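PDB 4LRU: glyoxalase III (glutathione-independent) from Candida albicans, which converts methylglyoxal to D-lactate in a single glutathione-independent step, detoxifying the methylglyoxal that the yeast's own metabolism produces. Local coordinates for residues L8-S13 and K119-I124; K42-Q47 and A234-N239; D99-F104 and Y129-V134; D114-K119 and I144-N149. All coordinates share one frame; numbering follows the deposited sequence.

Overall arrangement
The contacts form a chain through the DJ-1-type fold, from the C-terminal tail of the chain toward the inferred catalytic residues. Interactions 1 and 3 (centres about 12 Å apart) both use helix 119-130, which covers one face of the central sheet, and their strands 6-10 and 102-105 are neighbours in it. Interaction 2 lies on the other face, its centre about 11 Å from that of interaction 3, and meets it where Phe236 packs on Ile102. Interaction 4 is joined to interaction 1 through Thr12 and Ser13, which bond to Asp114, and lies closest to the inferred catalytic residues: the Tyr115 side chain is about 7 Å from that of His140. Interactions 2 and 4 do not touch.

Interaction 1. Residues L8-S13 and K119-I124; sequences LLALTS and KDLQKI
Leu8 and Ala10 of strand 6-10 meet Leu121 and Ile124, two residues one turn apart on helix 119-130, in a wholly apolar contact. The side chain of Ile124 forks against Leu8: its CG2 lies 3.9 Å from Leu8 CG, and its CD1 reaches the same carbon at 4.0 Å, so the branch point of the leucine sits against both arms of the isoleucine. With CG opposite the backbone N (chi1 -167°), Leu8 sends CD1 along the strand to Leu121 CD2, 3.9 Å away. Leu121 fills the shallow spot above the small Ala10, both of its methyls resting on that CB: CD2 stands 4.0 Å from Ala10 CB and CD1 4.1 Å. Leu8 crosses both helix side chains at about a right angle, bump against fork rather than side by side. The short segments run at 145° to each other with 10.3 Å between axes, a spacing these side chains span, with no hydrogen bond between the two segments. Phe103 of adjacent strand 102-105 touches Leu8, Ala10 and Ile124, while Ala49 of strand 45-50 borders Leu8 and Leu9 turns to the other face of the sheet, against Ile46.

Interaction 2. Residues K42-Q47 and A234-N239; sequences KGYEIQ and AAFECN
Tyr44, just beyond the Schellman motif at Gly43 that ends helix 29-42, meets Phe236 and Glu237 where helix 225-236 gives way to the C-terminal tail. The phenol donates from OH to Glu237 OE2 at 2.6 Å; OE2 accepts through its anti lone pair, the one turned away from the other carboxylate oxygen. The ring and carboxylate planes are 10° apart, and the acceptor lies at the ring's edge, in its plane. A bend at chi2 (-102°) helps bring the carboxylate of Glu237 to the phenol. Phe236 comes against one face of Tyr44 in an offset edge-to-face stack, centroids 5.9 Å apart and planes at 76°; its CD2 is 4.2 Å from Tyr44 CZ. The other face carries Lys42, whose CG stands 3.5 Å above the ring plane toward its rim. The rest of the lysine chain runs on toward the tail, where CE is 3.8 Å from Glu237 OE2. Ile233, one turn before the helix end, touches both Lys42 and Tyr44. The short phenol bond holds one carboxylate oxygen, whereas Lys42 NZ remains 4.4 Å from Glu237 OE2, too far for a salt bridge; its positive charge probably still helps to stabilise the carboxylate at this surface site.

Interaction 3. Residues D99-F104 and Y129-V134; sequences DYDIFF and YDKGGV
Lys131 reaches back from the turn after helix 119-130 to Asp101, and beyond them Val134 aligns with Ile102 as parallel strands. The lysine leaves its backbone with CG between N and the carbonyl carbon (chi1 73°), then runs straight, crossing Asp101 at about a right angle. Its ammonium forms a salt bridge with Asp101 OD1, NZ to OD1 2.9 Å, and a contact with Tyr100 O at 3.0 Å; both hydrogen bonds are weak. The CE methylene is also 3.0 Å from Asp101 OD1, so the lysine arrives side-on rather than pointing NZ straight at the oxygen. Gly132, with positive phi, closes the Schellman motif at the helix end, and Gly133 CA then passes 3.3 Å from Asp101 O in a CA-H...O contact. The strand pairing follows: Phe103 N gives Val134 O a bond of 3.0 Å, 164° at the hydrogen, while Val134 N to Asp101 O is weak at 3.4 Å. Ile102 and Val134 turn their side chains to one face of the sheet, against Phe236 and Val232 of helix 225-236; Phe103 turns to the other, against Ile124 and Ala125. This is a beta-alpha-beta crossover, and strand 134-138 leads directly to the inferred catalytic Cys139. Two acceptors, Tyr100 O and Asp101 OD1, lie 3.2 Å apart; the ammonium shared between them probably offsets their repulsion, while the bond from Phe103 N to Val134 O is the one hydrogen bond across the contact that is not weak.

Interaction 4. Residues D114-K119 and I144-N149; sequences DYPNAK and IFENLN
Asn147, which takes positive phi in the type II turn from Phe145 to Leu148, sends its amide to Pro116 O from above the carbonyl plane. The bond is almost perfectly straight, ND2 to O 3.0 Å with 178° at the hydrogen. The carbonyl oxygen lies in the plane of the Asn147 amide, yet the donor stands 44° out of the carbonyl's own plane, away from its lone pairs. Asn147 OD1 is bonded in turn to Lys194, so both ends of the amide are held and its flip is fixed. Beside it the extended Glu146 passes obliquely across the proline ring: its CD is 3.8 Å from Pro116 CB, and OE1 is 3.6 Å from Pro116 CG. The other carboxylate oxygen, OE2, makes a salt bridge to the same Lys194, which therefore ties the two turn residues together. At the far end Ile144 lies over Tyr115. With CG1 opposite the backbone N (chi1 -159°), its CD1 reaches over one face of the ring in a CH-pi contact, 4.2 Å from the Tyr115 centroid. The start of the tyrosine side chain also packs on the isoleucine backbone, Tyr115 CB being 3.7 Å from Ile144 N. Gln122 of helix 119-130 hydrogen-bonds through NE2 to Ile144 O. The pair of loops follows the ends of helix 111-114 and strand 134-138 and lies near the inferred active-site residues Cys139 and His140, in keeping with the DJ-1/PfpI fold, where the catalytic cysteine sits in the sharp turn after a central strand.

Interaction 1. Residues L8-S13 and K119-I124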
loop_
_atom_site.group_PDB
_atom_site.type_symbol
_atom_site.label_atom_id
_atom_site.label_comp_id
_atom_site.label_asym_id
_atom_site.label_seq_id
_atom_site.Cartn_x
_atom_site.Cartn_y
_atom_site.Cartn_z
ATOM N N LEU A 8 -3.026 7.144 7.584
ATOM C CA LEU A 8 -2.807 7.621 6.226
ATOM C C LEU A 8 -2.849 6.418 5.311
ATOM O O LEU A 8 -1.923 5.588 5.288
ATOM C CB LEU A 8 -1.472 8.357 6.121
ATOM C CG LEU A 8 -1.250 9.172 4.847
ATOM C CD1 LEU A 8 -1.196 8.311 3.598
ATOM C CD2 LEU A 8 -2.284 10.289 4.725
ATOM N N LEU A 9 -3.952 6.298 4.588
ATOM C CA LEU A 9 -4.109 5.244 3.603
ATOM C C LEU A 9 -3.709 5.808 2.239
ATOM O O LEU A 9 -4.456 6.574 1.631
ATOM C CB LEU A 9 -5.559 4.734 3.607
ATOM C CG LEU A 9 -5.904 3.599 2.642
ATOM C CD1 LEU A 9 -4.938 2.443 2.738
ATOM C CD2 LEU A 9 -7.334 3.098 2.856
ATOM N N ALA A 10 -2.495 5.464 1.805
ATOM C CA ALA A 10 -1.926 5.977 0.559
ATOM C C ALA A 10 -2.464 5.176 -0.632
ATOM O O ALA A 10 -2.592 3.947 -0.572
ATOM C CB ALA A 10 -0.405 5.889 0.605
ATOM N N LEU A 11 -2.788 5.898 -1.701
ATOM C CA LEU A 11 -3.146 5.338 -2.989
ATOM C C LEU A 11 -2.143 5.812 -4.026
ATOM O O LEU A 11 -1.686 6.960 -3.958
ATOM C CB LEU A 11 -4.531 5.831 -3.406
ATOM C CG LEU A 11 -5.742 5.074 -2.836
ATOM C CD1 LEU A 11 -5.800 5.143 -1.323
ATOM C CD2 LEU A 11 -7.030 5.600 -3.435
ATOM N N THR A 12 -1.853 4.977 -5.016
ATOM C CA THR A 12 -1.111 5.456 -6.177
ATOM C C THR A 12 -1.898 6.492 -6.985
ATOM O O THR A 12 -3.119 6.408 -7.124
ATOM C CB THR A 12 -0.693 4.333 -7.142
ATOM O OG1 THR A 12 0.091 4.891 -8.208
ATOM C CG2 THR A 12 -1.899 3.617 -7.735
ATOM N N SER A 13 -1.155 7.451 -7.544
ATOM C CA SER A 13 -1.687 8.483 -8.425
ATOM C C SER A 13 -1.491 8.154 -9.918
ATOM O O SER A 13 -1.999 8.861 -10.782
ATOM C CB SER A 13 -1.001 9.820 -8.122
ATOM O OG SER A 13 0.375 9.805 -8.511
ATOM N N LYS A 119 7.616 11.969 -2.492
ATOM C CA LYS A 119 8.349 12.429 -1.328
ATOM C C LYS A 119 7.428 12.889 -0.203
ATOM O O LYS A 119 7.765 12.724 0.949
ATOM C CB LYS A 119 9.358 13.505 -1.719
ATOM C CG LYS A 119 10.474 12.921 -2.582
ATOM C CD LYS A 119 11.627 13.873 -2.806
ATOM C CE LYS A 119 12.649 13.229 -3.730
ATOM N NZ LYS A 119 13.265 12.008 -3.129
ATOM N N ASP A 120 6.265 13.440 -0.534
ATOM C CA ASP A 120 5.317 13.858 0.508
ATOM C C ASP A 120 4.708 12.659 1.257
ATOM O O ASP A 120 4.701 12.632 2.506
ATOM C CB ASP A 120 4.211 14.729 -0.086
ATOM C CG ASP A 120 4.723 16.081 -0.558
ATOM O OD1 ASP A 120 5.474 16.724 0.214
ATOM O OD2 ASP A 120 4.339 16.516 -1.674
ATOM N N LEU A 121 4.199 11.671 0.524
ATOM C CA LEU A 121 3.756 10.423 1.159
ATOM C C LEU A 121 4.894 9.796 1.958
ATOM O O LEU A 121 4.686 9.311 3.082
ATOM C CB LEU A 121 3.272 9.421 0.103
ATOM C CG LEU A 121 1.902 9.730 -0.487
ATOM C CD1 LEU A 121 1.566 8.765 -1.597
ATOM C CD2 LEU A 121 0.839 9.675 0.604
ATOM N N GLN A 122 6.094 9.789 1.381
ATOM C CA GLN A 122 7.242 9.207 2.066
ATOM C C GLN A 122 7.538 9.926 3.377
ATOM O O GLN A 122 7.924 9.285 4.374
ATOM C CB GLN A 122 8.464 9.189 1.152
ATOM C CG GLN A 122 8.385 8.114 0.075
ATOM C CD GLN A 122 9.593 8.106 -0.826
ATOM O OE1 GLN A 122 10.146 9.165 -1.135
ATOM N NE2 GLN A 122 10.039 6.924 -1.227
ATOM N N LYS A 123 7.376 11.249 3.378
ATOM C CA LYS A 123 7.601 12.051 4.573
ATOM C C LYS A 123 6.564 11.710 5.645
ATOM O O LYS A 123 6.885 11.640 6.826
ATOM C CB LYS A 123 7.559 13.550 4.241
ATOM C CG LYS A 123 7.745 14.466 5.444
ATOM C CD LYS A 123 9.150 14.341 6.005
ATOM C CE LYS A 123 9.428 15.348 7.110
ATOM N NZ LYS A 123 10.713 15.067 7.820
ATOM N N ILE A 124 5.324 11.459 5.231
ATOM C CA ILE A 124 4.315 10.984 6.194
ATOM C C ILE A 124 4.741 9.627 6.777
ATOM O O ILE A 124 4.725 9.432 8.002
ATOM C CB ILE A 124 2.897 10.912 5.602
ATOM C CG1 ILE A 124 2.495 12.280 5.049
ATOM C CG2 ILE A 124 1.925 10.397 6.673
ATOM C CD1 ILE A 124 1.143 12.323 4.362
#

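Interaction 2. Residues K42-Q47 and A234-N239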
loop_
_atom_site.group_PDB
_atom_site.type_symbol
_atom_site.label_atom_id
_atom_site.label_comp_id
_atom_site.label_asym_id
_atom_site.label_seq_id
_atom_site.Cartn_x
_atom_site.Cartn_y
_atom_site.Cartn_z
ATOM N N LYS A 42 -12.167 -1.062 13.526
ATOM C CA LYS A 42 -11.331 -0.905 14.715
ATOM C C LYS A 42 -11.596 0.415 15.460
ATOM O O LYS A 42 -11.323 0.517 16.645
ATOM C CB LYS A 42 -9.856 -1.007 14.318
ATOM C CG LYS A 42 -8.884 -0.887 15.486
ATOM C CD LYS A 42 -9.009 -2.019 16.496
ATOM C CE LYS A 42 -8.019 -1.838 17.643
ATOM N NZ LYS A 42 -8.330 -2.664 18.837
ATOM N N GLY A 43 -12.102 1.420 14.748
ATOM C CA GLY A 43 -12.429 2.695 15.335
ATOM C C GLY A 43 -11.518 3.855 14.999
ATOM O O GLY A 43 -11.742 4.977 15.482
ATOM N N TYR A 44 -10.511 3.591 14.174
ATOM C CA TYR A 44 -9.573 4.617 13.751
ATOM C C TYR A 44 -10.215 5.549 12.722
ATOM O O TYR A 44 -11.194 5.188 12.065
ATOM C CB TYR A 44 -8.338 3.996 13.107
ATOM C CG TYR A 44 -7.543 3.001 13.935
ATOM C CD1 TYR A 44 -7.561 3.005 15.324
ATOM C CD2 TYR A 44 -6.744 2.072 13.297
ATOM C CE1 TYR A 44 -6.786 2.104 16.046
ATOM C CE2 TYR A 44 -5.978 1.163 14.005
ATOM C CZ TYR A 44 -6.014 1.163 15.377
ATOM O OH TYR A 44 -5.224 0.226 16.040
ATOM N N GLU A 45 -9.649 6.746 12.596
ATOM C CA GLU A 45 -9.943 7.628 11.483
ATOM C C GLU A 45 -9.029 7.279 10.329
ATOM O O GLU A 45 -7.876 6.927 10.536
ATOM C CB GLU A 45 -9.714 9.077 11.887
ATOM C CG GLU A 45 -10.229 10.097 10.887
ATOM C CD GLU A 45 -10.268 11.489 11.486
ATOM O OE1 GLU A 45 -11.208 11.782 12.250
ATOM O OE2 GLU A 45 -9.342 12.272 11.211
ATOM N N ILE A 46 -9.548 7.331 9.110
ATOM C CA ILE A 46 -8.740 7.025 7.949
ATOM C C ILE A 46 -8.782 8.180 6.947
ATOM O O ILE A 46 -9.857 8.599 6.510
ATOM C CB ILE A 46 -9.192 5.738 7.224
ATOM C CG1 ILE A 46 -9.223 4.535 8.176
ATOM C CG2 ILE A 46 -8.242 5.426 6.089
ATOM C CD1 ILE A 46 -10.601 4.194 8.689
ATOM N N GLN A 47 -7.596 8.681 6.611
ATOM C CA GLN A 47 -7.426 9.697 5.572
ATOM C C GLN A 47 -6.791 9.059 4.338
ATOM O O GLN A 47 -5.648 8.580 4.378
ATOM C CB GLN A 47 -6.519 10.830 6.070
ATOM C CG GLN A 47 -6.203 11.882 5.009
ATOM C CD GLN A 47 -7.426 12.704 4.626
ATOM O OE1 GLN A 47 -7.956 13.477 5.426
ATOM N NE2 GLN A 47 -7.885 12.533 3.391
ATOM N N ALA A 234 -2.071 -5.344 15.274
ATOM C CA ALA A 234 -1.319 -6.170 16.223
ATOM C C ALA A 234 0.016 -5.529 16.601
ATOM O O ALA A 234 0.452 -5.617 17.760
ATOM C CB ALA A 234 -1.080 -7.553 15.630
ATOM N N ALA A 235 0.694 -4.947 15.615
ATOM C CA ALA A 235 2.037 -4.398 15.835
ATOM C C ALA A 235 1.967 -3.045 16.545
ATOM O O ALA A 235 2.885 -2.667 17.275
ATOM C CB ALA A 235 2.798 -4.277 14.520
ATOM N N PHE A 236 0.844 -2.362 16.353
ATOM C CA PHE A 236 0.648 -0.958 16.760
ATOM C C PHE A 236 0.158 -0.880 18.196
ATOM O O PHE A 236 0.585 -0.013 18.954
ATOM C CB PHE A 236 -0.392 -0.344 15.813
ATOM C CG PHE A 236 -0.747 1.093 16.087
ATOM C CD1 PHE A 236 0.131 2.113 15.777
ATOM C CD2 PHE A 236 -2.009 1.423 16.545
ATOM C CE1 PHE A 236 -0.217 3.432 15.966
ATOM C CE2 PHE A 236 -2.375 2.749 16.742
ATOM C CZ PHE A 236 -1.470 3.761 16.448
ATOM N N GLU A 237 -0.766 -1.771 18.554
ATOM C CA GLU A 237 -1.326 -1.852 19.906
ATOM C C GLU A 237 -0.503 -2.800 20.794
ATOM O O GLU A 237 0.363 -3.520 20.305
ATOM C CB GLU A 237 -2.778 -2.341 19.838
ATOM C CG GLU A 237 -3.663 -1.617 18.839
ATOM C CD GLU A 237 -4.598 -0.588 19.446
ATOM O OE1 GLU A 237 -4.838 -0.619 20.677
ATOM O OE2 GLU A 237 -5.098 0.276 18.677
ATOM N N CYS A 238 -0.768 -2.825 22.093
ATOM C CA CYS A 238 -0.078 -3.820 22.923
ATOM C C CYS A 238 -0.893 -5.048 23.352
ATOM O O CYS A 238 -0.501 -5.750 24.287
ATOM C CB CYS A 238 0.613 -3.161 24.114
ATOM S SG CYS A 238 -0.492 -2.548 25.398
ATOM N N ASN A 239 -1.992 -5.347 22.658
ATOM C CA ASN A 239 -3.311 -4.741 22.908
ATOM C C ASN A 239 -3.716 -4.793 24.385
ATOM O O ASN A 239 -3.562 -5.810 25.069
ATOM C CB ASN A 239 -4.387 -5.472 22.084
ATOM C CG ASN A 239 -4.925 -4.635 20.931
ATOM O OD1 ASN A 239 -4.702 -4.953 19.759
ATOM N ND2 ASN A 239 -5.655 -3.571 21.261
ATOM O OXT ASN A 239 -4.246 -3.821 24.926
#

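Interaction 3. Residues D99-F104 and Y129-V134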
loop_
_atom_site.group_PDB
_atom_site.type_symbol
_atom_site.label_atom_id
_atom_site.label_comp_id
_atom_site.label_asym_id
_atom_site.label_seq_id
_atom_site.Cartn_x
_atom_site.Cartn_y
_atom_site.Cartn_z
ATOM N N ASP A 99 0.106 14.467 11.857
ATOM C CA ASP A 99 -1.244 14.113 12.276
ATOM C C ASP A 99 -1.453 12.587 12.334
ATOM O O ASP A 99 -2.405 12.128 12.963
ATOM C CB ASP A 99 -2.279 14.689 11.325
ATOM C CG ASP A 99 -2.506 16.173 11.526
ATOM O OD1 ASP A 99 -2.023 16.746 12.527
ATOM O OD2 ASP A 99 -3.178 16.773 10.661
ATOM N N TYR A 100 -0.605 11.826 11.646
ATOM C CA TYR A 100 -0.873 10.405 11.379
ATOM C C TYR A 100 -0.068 9.483 12.285
ATOM O O TYR A 100 1.060 9.799 12.658
ATOM C CB TYR A 100 -0.658 10.059 9.891
ATOM C CG TYR A 100 -1.517 10.974 9.083
ATOM C CD1 TYR A 100 -2.894 10.783 9.031
ATOM C CD2 TYR A 100 -1.001 12.155 8.578
ATOM C CE1 TYR A 100 -3.729 11.709 8.444
ATOM C CE2 TYR A 100 -1.825 13.086 7.983
ATOM C CZ TYR A 100 -3.183 12.855 7.915
ATOM O OH TYR A 100 -4.002 13.796 7.339
ATOM N N ASP A 101 -0.677 8.351 12.642
ATOM C CA ASP A 101 -0.046 7.368 13.517
ATOM C C ASP A 101 0.247 6.028 12.846
ATOM O O ASP A 101 1.017 5.233 13.376
ATOM C CB ASP A 101 -0.931 7.123 14.737
ATOM C CG ASP A 101 -0.887 8.256 15.731
ATOM O OD1 ASP A 101 -0.044 9.173 15.587
ATOM O OD2 ASP A 101 -1.691 8.231 16.692
ATOM N N ILE A 102 -0.416 5.759 11.729
ATOM C CA ILE A 102 -0.179 4.581 10.897
ATOM C C ILE A 102 -0.099 5.061 9.447
ATOM O O ILE A 102 -0.855 5.963 9.040
ATOM C CB ILE A 102 -1.361 3.589 11.039
ATOM C CG1 ILE A 102 -1.376 3.012 12.453
ATOM C CG2 ILE A 102 -1.309 2.490 9.990
ATOM C CD1 ILE A 102 -2.636 2.267 12.812
ATOM N N PHE A 103 0.828 4.482 8.687
ATOM C CA PHE A 103 0.883 4.675 7.255
ATOM C C PHE A 103 0.615 3.324 6.625
ATOM O O PHE A 103 1.270 2.341 6.960
ATOM C CB PHE A 103 2.258 5.188 6.827
ATOM C CG PHE A 103 2.381 5.436 5.343
ATOM C CD1 PHE A 103 2.638 4.396 4.471
ATOM C CD2 PHE A 103 2.239 6.725 4.828
ATOM C CE1 PHE A 103 2.784 4.630 3.118
ATOM C CE2 PHE A 103 2.362 6.961 3.470
ATOM C CZ PHE A 103 2.631 5.919 2.614
ATOM N N PHE A 104 -0.360 3.268 5.727
ATOM C CA PHE A 104 -0.651 2.027 4.989
ATOM C C PHE A 104 -0.652 2.278 3.483
ATOM O O PHE A 104 -1.482 3.029 2.974
ATOM C CB PHE A 104 -1.999 1.457 5.429
ATOM C CG PHE A 104 -2.280 0.090 4.888
ATOM C CD1 PHE A 104 -2.593 -0.094 3.549
ATOM C CD2 PHE A 104 -2.212 -1.042 5.721
ATOM C CE1 PHE A 104 -2.839 -1.359 3.045
ATOM C CE2 PHE A 104 -2.456 -2.297 5.204
ATOM C CZ PHE A 104 -2.779 -2.458 3.874
ATOM N N TYR A 129 6.853 6.580 11.350
ATOM C CA TYR A 129 7.808 5.614 11.887
ATOM C C TYR A 129 8.645 6.196 13.015
ATOM O O TYR A 129 8.958 5.501 13.976
ATOM C CB TYR A 129 8.724 5.073 10.786
ATOM C CG TYR A 129 9.492 3.837 11.194
ATOM C CD1 TYR A 129 8.842 2.636 11.401
ATOM C CD2 TYR A 129 10.858 3.882 11.387
ATOM C CE1 TYR A 129 9.537 1.504 11.781
ATOM C CE2 TYR A 129 11.564 2.756 11.755
ATOM C CZ TYR A 129 10.895 1.567 11.954
ATOM O OH TYR A 129 11.609 0.451 12.355
ATOM N N ASP A 130 9.035 7.464 12.902
ATOM C CA ASP A 130 10.013 8.020 13.807
ATOM C C ASP A 130 9.403 8.454 15.136
ATOM O O ASP A 130 10.131 8.810 16.048
ATOM C CB ASP A 130 10.731 9.207 13.177
ATOM C CG ASP A 130 11.753 8.785 12.163
ATOM O OD1 ASP A 130 12.058 7.570 12.095
ATOM O OD2 ASP A 130 12.303 9.672 11.480
ATOM N N LYS A 131 8.077 8.435 15.227
ATOM C CA LYS A 131 7.403 8.728 16.492
ATOM C C LYS A 131 6.794 7.496 17.140
ATOM O O LYS A 131 6.097 7.597 18.152
ATOM C CB LYS A 131 6.322 9.777 16.279
ATOM C CG LYS A 131 5.085 9.327 15.555
ATOM C CD LYS A 131 4.150 10.522 15.500
ATOM C CE LYS A 131 2.742 10.129 15.145
ATOM N NZ LYS A 131 1.869 11.333 15.062
ATOM N N GLY A 132 7.130 6.333 16.602
ATOM C CA GLY A 132 6.714 5.050 17.170
ATOM C C GLY A 132 5.421 4.485 16.604
ATOM O O GLY A 132 4.814 3.586 17.213
ATOM N N GLY A 133 4.970 5.022 15.473
ATOM C CA GLY A 133 3.889 4.447 14.700
ATOM C C GLY A 133 4.274 3.243 13.851
ATOM O O GLY A 133 5.415 2.772 13.890
ATOM N N VAL A 134 3.312 2.747 13.082
ATOM C CA VAL A 134 3.518 1.574 12.245
ATOM C C VAL A 134 3.428 1.999 10.782
ATOM O O VAL A 134 2.495 2.711 10.378
ATOM C CB VAL A 134 2.506 0.455 12.584
ATOM C CG1 VAL A 134 2.462 -0.601 11.487
ATOM C CG2 VAL A 134 2.863 -0.175 13.918
#

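Interaction 4. Residues D114-K119 and I144-N149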
loop_
_atom_site.group_PDB
_atom_site.type_symbol
_atom_site.label_atom_id
_atom_site.label_comp_id
_atom_site.label_asym_id
_atom_site.label_seq_id
_atom_site.Cartn_x
_atom_site.Cartn_y
_atom_site.Cartn_z
ATOM N N ASP A 114 4.961 5.903 -9.102
ATOM C CA ASP A 114 4.996 7.093 -8.267
ATOM C C ASP A 114 5.540 6.928 -6.859
ATOM O O ASP A 114 6.207 7.831 -6.352
ATOM C CB ASP A 114 3.666 7.836 -8.280
ATOM C CG ASP A 114 2.539 7.063 -7.616
ATOM O OD1 ASP A 114 2.588 5.809 -7.561
ATOM O OD2 ASP A 114 1.588 7.733 -7.184
ATOM N N TYR A 115 5.304 5.787 -6.222
ATOM C CA TYR A 115 5.685 5.658 -4.814
ATOM C C TYR A 115 7.190 5.906 -4.554
ATOM O O TYR A 115 7.527 6.529 -3.571
ATOM C CB TYR A 115 5.272 4.308 -4.217
ATOM C CG TYR A 115 3.844 4.236 -3.671
ATOM C CD1 TYR A 115 2.881 5.208 -3.963
ATOM C CD2 TYR A 115 3.458 3.150 -2.896
ATOM C CE1 TYR A 115 1.589 5.102 -3.465
ATOM C CE2 TYR A 115 2.180 3.034 -2.400
ATOM C CZ TYR A 115 1.232 3.991 -2.698
ATOM O OH TYR A 115 -0.073 3.888 -2.209
ATOM N N PRO A 116 8.088 5.416 -5.433
ATOM C CA PRO A 116 9.509 5.645 -5.146
ATOM C C PRO A 116 9.965 7.096 -5.116
ATOM O O PRO A 116 11.038 7.388 -4.576
ATOM C CB PRO A 116 10.228 4.874 -6.246
ATOM C CG PRO A 116 9.256 3.800 -6.650
ATOM C CD PRO A 116 7.904 4.457 -6.534
ATOM N N ASN A 117 9.187 7.992 -5.725
ATOM C CA ASN A 117 9.526 9.414 -5.743
ATOM C C ASN A 117 8.444 10.263 -5.110
ATOM O O ASN A 117 8.448 11.495 -5.266
ATOM C CB ASN A 117 9.756 9.891 -7.170
ATOM C CG ASN A 117 10.856 9.128 -7.863
ATOM O OD1 ASN A 117 10.667 8.585 -8.953
ATOM N ND2 ASN A 117 12.016 9.093 -7.242
ATOM N N ALA A 118 7.537 9.609 -4.390
ATOM C CA ALA A 118 6.415 10.301 -3.762
ATOM C C ALA A 118 6.857 10.872 -2.428
ATOM O O ALA A 118 6.477 10.381 -1.357
ATOM C CB ALA A 118 5.232 9.364 -3.598
ATOM N N LYS A 119 7.616 11.969 -2.492
ATOM C CA LYS A 119 8.349 12.429 -1.328
ATOM C C LYS A 119 7.428 12.889 -0.203
ATOM O O LYS A 119 7.765 12.724 0.949
ATOM C CB LYS A 119 9.358 13.505 -1.719
ATOM C CG LYS A 119 10.474 12.921 -2.582
ATOM C CD LYS A 119 11.627 13.873 -2.806
ATOM C CE LYS A 119 12.649 13.229 -3.730
ATOM N NZ LYS A 119 13.265 12.008 -3.129
ATOM N N ILE A 144 7.036 2.151 -1.740
ATOM C CA ILE A 144 7.166 3.360 -0.927
ATOM C C ILE A 144 8.506 3.421 -0.191
ATOM O O ILE A 144 9.008 4.498 0.135
ATOM C CB ILE A 144 5.984 3.519 0.053
ATOM C CG1 ILE A 144 5.853 4.978 0.512
ATOM C CG2 ILE A 144 6.135 2.572 1.232
ATOM C CD1 ILE A 144 5.306 5.933 -0.523
ATOM N N PHE A 145 9.107 2.266 0.058
ATOM C CA PHE A 145 10.364 2.223 0.789
ATOM C C PHE A 145 11.575 2.414 -0.119
ATOM O O PHE A 145 12.715 2.517 0.338
ATOM C CB PHE A 145 10.510 0.879 1.524
ATOM C CG PHE A 145 9.408 0.595 2.514
ATOM C CD1 PHE A 145 9.176 1.447 3.574
ATOM C CD2 PHE A 145 8.628 -0.549 2.394
ATOM C CE1 PHE A 145 8.180 1.182 4.500
ATOM C CE2 PHE A 145 7.617 -0.812 3.300
ATOM C CZ PHE A 145 7.388 0.058 4.350
ATOM N N GLU A 146 11.343 2.406 -1.425
ATOM C CA GLU A 146 12.419 2.623 -2.364
ATOM C C GLU A 146 12.874 4.087 -2.280
ATOM O O GLU A 146 12.054 5.001 -2.277
ATOM C CB GLU A 146 11.963 2.262 -3.788
ATOM C CG GLU A 146 13.095 2.297 -4.793
ATOM C CD GLU A 146 12.675 1.942 -6.207
ATOM O OE1 GLU A 146 11.681 1.217 -6.364
ATOM O OE2 GLU A 146 13.366 2.386 -7.157
ATOM N N ASN A 147 14.181 4.282 -2.171
ATOM C CA ASN A 147 14.782 5.612 -1.984
ATOM C C ASN A 147 14.442 6.278 -0.660
ATOM O O ASN A 147 14.618 7.492 -0.514
ATOM C CB ASN A 147 14.397 6.571 -3.116
ATOM C CG ASN A 147 14.636 5.982 -4.486
ATOM O OD1 ASN A 147 15.710 5.447 -4.762
ATOM N ND2 ASN A 147 13.640 6.097 -5.363
ATOM N N LEU A 148 13.980 5.514 0.322
ATOM C CA LEU A 148 13.492 6.132 1.555
ATOM C C LEU A 148 14.470 5.951 2.704
ATOM O O LEU A 148 14.610 4.855 3.254
ATOM C CB LEU A 148 12.132 5.583 1.950
ATOM C CG LEU A 148 11.466 6.289 3.126
ATOM C CD1 LEU A 148 11.395 7.794 2.883
ATOM C CD2 LEU A 148 10.098 5.703 3.376
ATOM N N ASN A 149 15.136 7.032 3.082
ATOM C CA ASN A 149 16.005 6.970 4.242
ATOM C C ASN A 149 15.202 7.322 5.497
ATOM O O ASN A 149 14.237 8.093 5.441
ATOM C CB ASN A 149 17.217 7.867 4.038
ATOM C CG ASN A 149 18.327 7.164 3.265
ATOM O OD1 ASN A 149 18.123 6.087 2.701
ATOM N ND2 ASN A 149 19.490 7.777 3.221
#